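PDB 1VGP: 373aa long hypothetical citrate synthase from Sulfolobus tokodaii, which is of unknown function but belongs to the citrate synthase family of largely helical proteins. Local coordinates for residues L174-D179 and R265-Y270. Sequence-based numbering, arbitrary orientation.
Sequences LILHID and RILKQY
L176 alone of segment 174-179 comes within 4.5 Å of segment 265-270, and each of its two methyl branches meets a different residue there. CD1 lies 3.9 Å from L267 CB and 4.0 Å from L267 CD1, so this branch lodges against the root and one tip of that leucine. The other branch, CD2, meets the end of the isoleucine chain, with I266 CD1 at 4.0 Å. The first torsion of L176, -61°, sets CG anti to the carbonyl carbon; the second, 180°, puts CD1 anti to CA and so settles which methyl goes to L267 and which to I266. The CB atoms of I266 and L267 both point toward segment 174-179. Burial is modest, 159 Å² over both segments, and the closest CA pair, L176 and L267, is 8.2 Å apart; the segments therefore meet through side chains rather than backbones.

The contact is buried, its centre about 11 Å from the centre of the chain, within a mainly α-helical citrate synthase fold. It joins segment 174-179, which lies on helix 164-175 and includes a type I β turn, to helix 262-278, while I266 and L267 also pack on V172 and T173 of helix 164-175. I34 of helix 34-40 touches L176, and Y35 and A38 of that helix touch I266.

Backbone hydrogen bonds shape the L176 side: the turn runs from I175 to I178, with I178 N bonded to I175 O at 3.3 Å. H177 adds little to the contact; its ND1 is bonded to T173 O, and its ring meets F331 edge-to-face.

On the helix, Q269 NE2 donates to I266 O at 3.1 Å. The N-H···O angle of 143° shows a bent bond, although the donor lies in the carbonyl plane on a lone pair.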
# COMPACT_ATOMS: atom_id res chain seq x y z
N LEU A 174 -2.69 20.72 12.21
CA LEU A 174 -3.25 19.75 11.28
C LEU A 174 -3.48 20.39 9.91
O LEU A 174 -3.26 19.75 8.89
CB LEU A 174 -4.56 19.18 11.82
CG LEU A 174 -4.50 18.34 13.10
CD1 LEU A 174 -5.88 17.85 13.43
CD2 LEU A 174 -3.54 17.18 12.93
N ILE A 175 -3.94 21.64 9.90
CA ILE A 175 -4.16 22.36 8.65
C ILE A 175 -2.87 22.37 7.83
O ILE A 175 -2.88 22.07 6.63
CB ILE A 175 -4.61 23.82 8.91
CG1 ILE A 175 -6.10 23.85 9.27
CG2 ILE A 175 -4.33 24.70 7.69
CD1 ILE A 175 -6.54 25.16 9.91
N LEU A 176 -1.77 22.69 8.50
CA LEU A 176 -0.46 22.79 7.86
C LEU A 176 0.05 21.47 7.29
O LEU A 176 1.01 21.46 6.52
CB LEU A 176 0.57 23.33 8.85
CG LEU A 176 0.33 24.73 9.42
CD1 LEU A 176 1.46 25.08 10.38
CD2 LEU A 176 0.25 25.74 8.30
N HIS A 177 -0.58 20.35 7.66
CA HIS A 177 -0.12 19.04 7.18
C HIS A 177 -1.07 18.31 6.24
O HIS A 177 -0.78 17.21 5.80
CB HIS A 177 0.20 18.14 8.38
CG HIS A 177 1.49 18.47 9.06
ND1 HIS A 177 1.57 19.41 10.06
CD2 HIS A 177 2.74 17.98 8.89
CE1 HIS A 177 2.82 19.49 10.48
NE2 HIS A 177 3.55 18.63 9.79
N ILE A 178 -2.21 18.92 5.92
CA ILE A 178 -3.22 18.24 5.12
C ILE A 178 -2.66 17.76 3.77
O ILE A 178 -2.84 16.60 3.39
CB ILE A 178 -4.44 19.16 4.92
CG1 ILE A 178 -5.27 19.15 6.21
CG2 ILE A 178 -5.29 18.70 3.75
CD1 ILE A 178 -6.43 20.14 6.22
N ASP A 179 -1.97 18.64 3.04
CA ASP A 179 -1.33 18.25 1.80
C ASP A 179 -0.05 19.04 1.51
O ASP A 179 0.18 20.08 2.10
CB ASP A 179 -2.30 18.40 0.63
CG ASP A 179 -1.84 17.67 -0.60
OD1 ASP A 179 -1.40 16.50 -0.47
OD2 ASP A 179 -1.91 18.25 -1.71
N ARG A 265 7.05 29.00 9.53
CA ARG A 265 6.86 30.37 9.98
C ARG A 265 5.55 30.48 10.77
O ARG A 265 5.51 31.08 11.84
CB ARG A 265 6.85 31.33 8.79
CG ARG A 265 7.19 32.76 9.18
CD ARG A 265 7.12 33.72 8.00
NE ARG A 265 8.26 33.62 7.10
CZ ARG A 265 9.54 33.79 7.44
NH1 ARG A 265 9.89 33.98 8.72
NH2 ARG A 265 10.48 33.78 6.50
N ILE A 266 4.50 29.87 10.24
CA ILE A 266 3.19 29.91 10.89
C ILE A 266 3.21 29.13 12.20
O ILE A 266 2.66 29.59 13.20
CB ILE A 266 2.10 29.32 9.97
CG1 ILE A 266 1.97 30.17 8.71
CG2 ILE A 266 0.78 29.27 10.72
CD1 ILE A 266 1.01 29.60 7.68
N LEU A 267 3.83 27.96 12.19
CA LEU A 267 3.81 27.08 13.35
C LEU A 267 4.68 27.62 14.49
O LEU A 267 4.43 27.32 15.67
CB LEU A 267 4.28 25.68 12.96
CG LEU A 267 3.94 24.56 13.96
CD1 LEU A 267 2.45 24.56 14.26
CD2 LEU A 267 4.35 23.23 13.39
N LYS A 268 5.70 28.40 14.15
CA LYS A 268 6.61 28.94 15.16
C LYS A 268 5.89 29.73 16.24
O LYS A 268 6.28 29.71 17.40
CB LYS A 268 7.66 29.83 14.50
CG LYS A 268 8.57 30.52 15.50
CD LYS A 268 9.67 31.32 14.82
CE LYS A 268 10.50 32.07 15.84
NZ LYS A 268 11.53 32.90 15.16
N GLN A 269 4.83 30.43 15.85
CA GLN A 269 4.14 31.28 16.81
C GLN A 269 3.50 30.43 17.89
O GLN A 269 3.45 30.83 19.05
CB GLN A 269 3.08 32.14 16.09
CG GLN A 269 1.90 31.32 15.55
CD GLN A 269 0.84 32.18 14.85
OE1 GLN A 269 0.04 32.88 15.51
NE2 GLN A 269 0.82 32.12 13.52
N TYR A 270 3.02 29.24 17.51
CA TYR A 270 2.34 28.35 18.46
C TYR A 270 3.32 27.52 19.29
O TYR A 270 3.06 27.21 20.45
CB TYR A 270 1.38 27.41 17.72
CG TYR A 270 0.24 28.13 17.03
CD1 TYR A 270 0.27 28.37 15.65
CD2 TYR A 270 -0.83 28.65 17.76
CE1 TYR A 270 -0.72 29.10 15.02
CE2 TYR A 270 -1.84 29.39 17.13
CZ TYR A 270 -1.77 29.61 15.77
OH TYR A 270 -2.75 30.36 15.15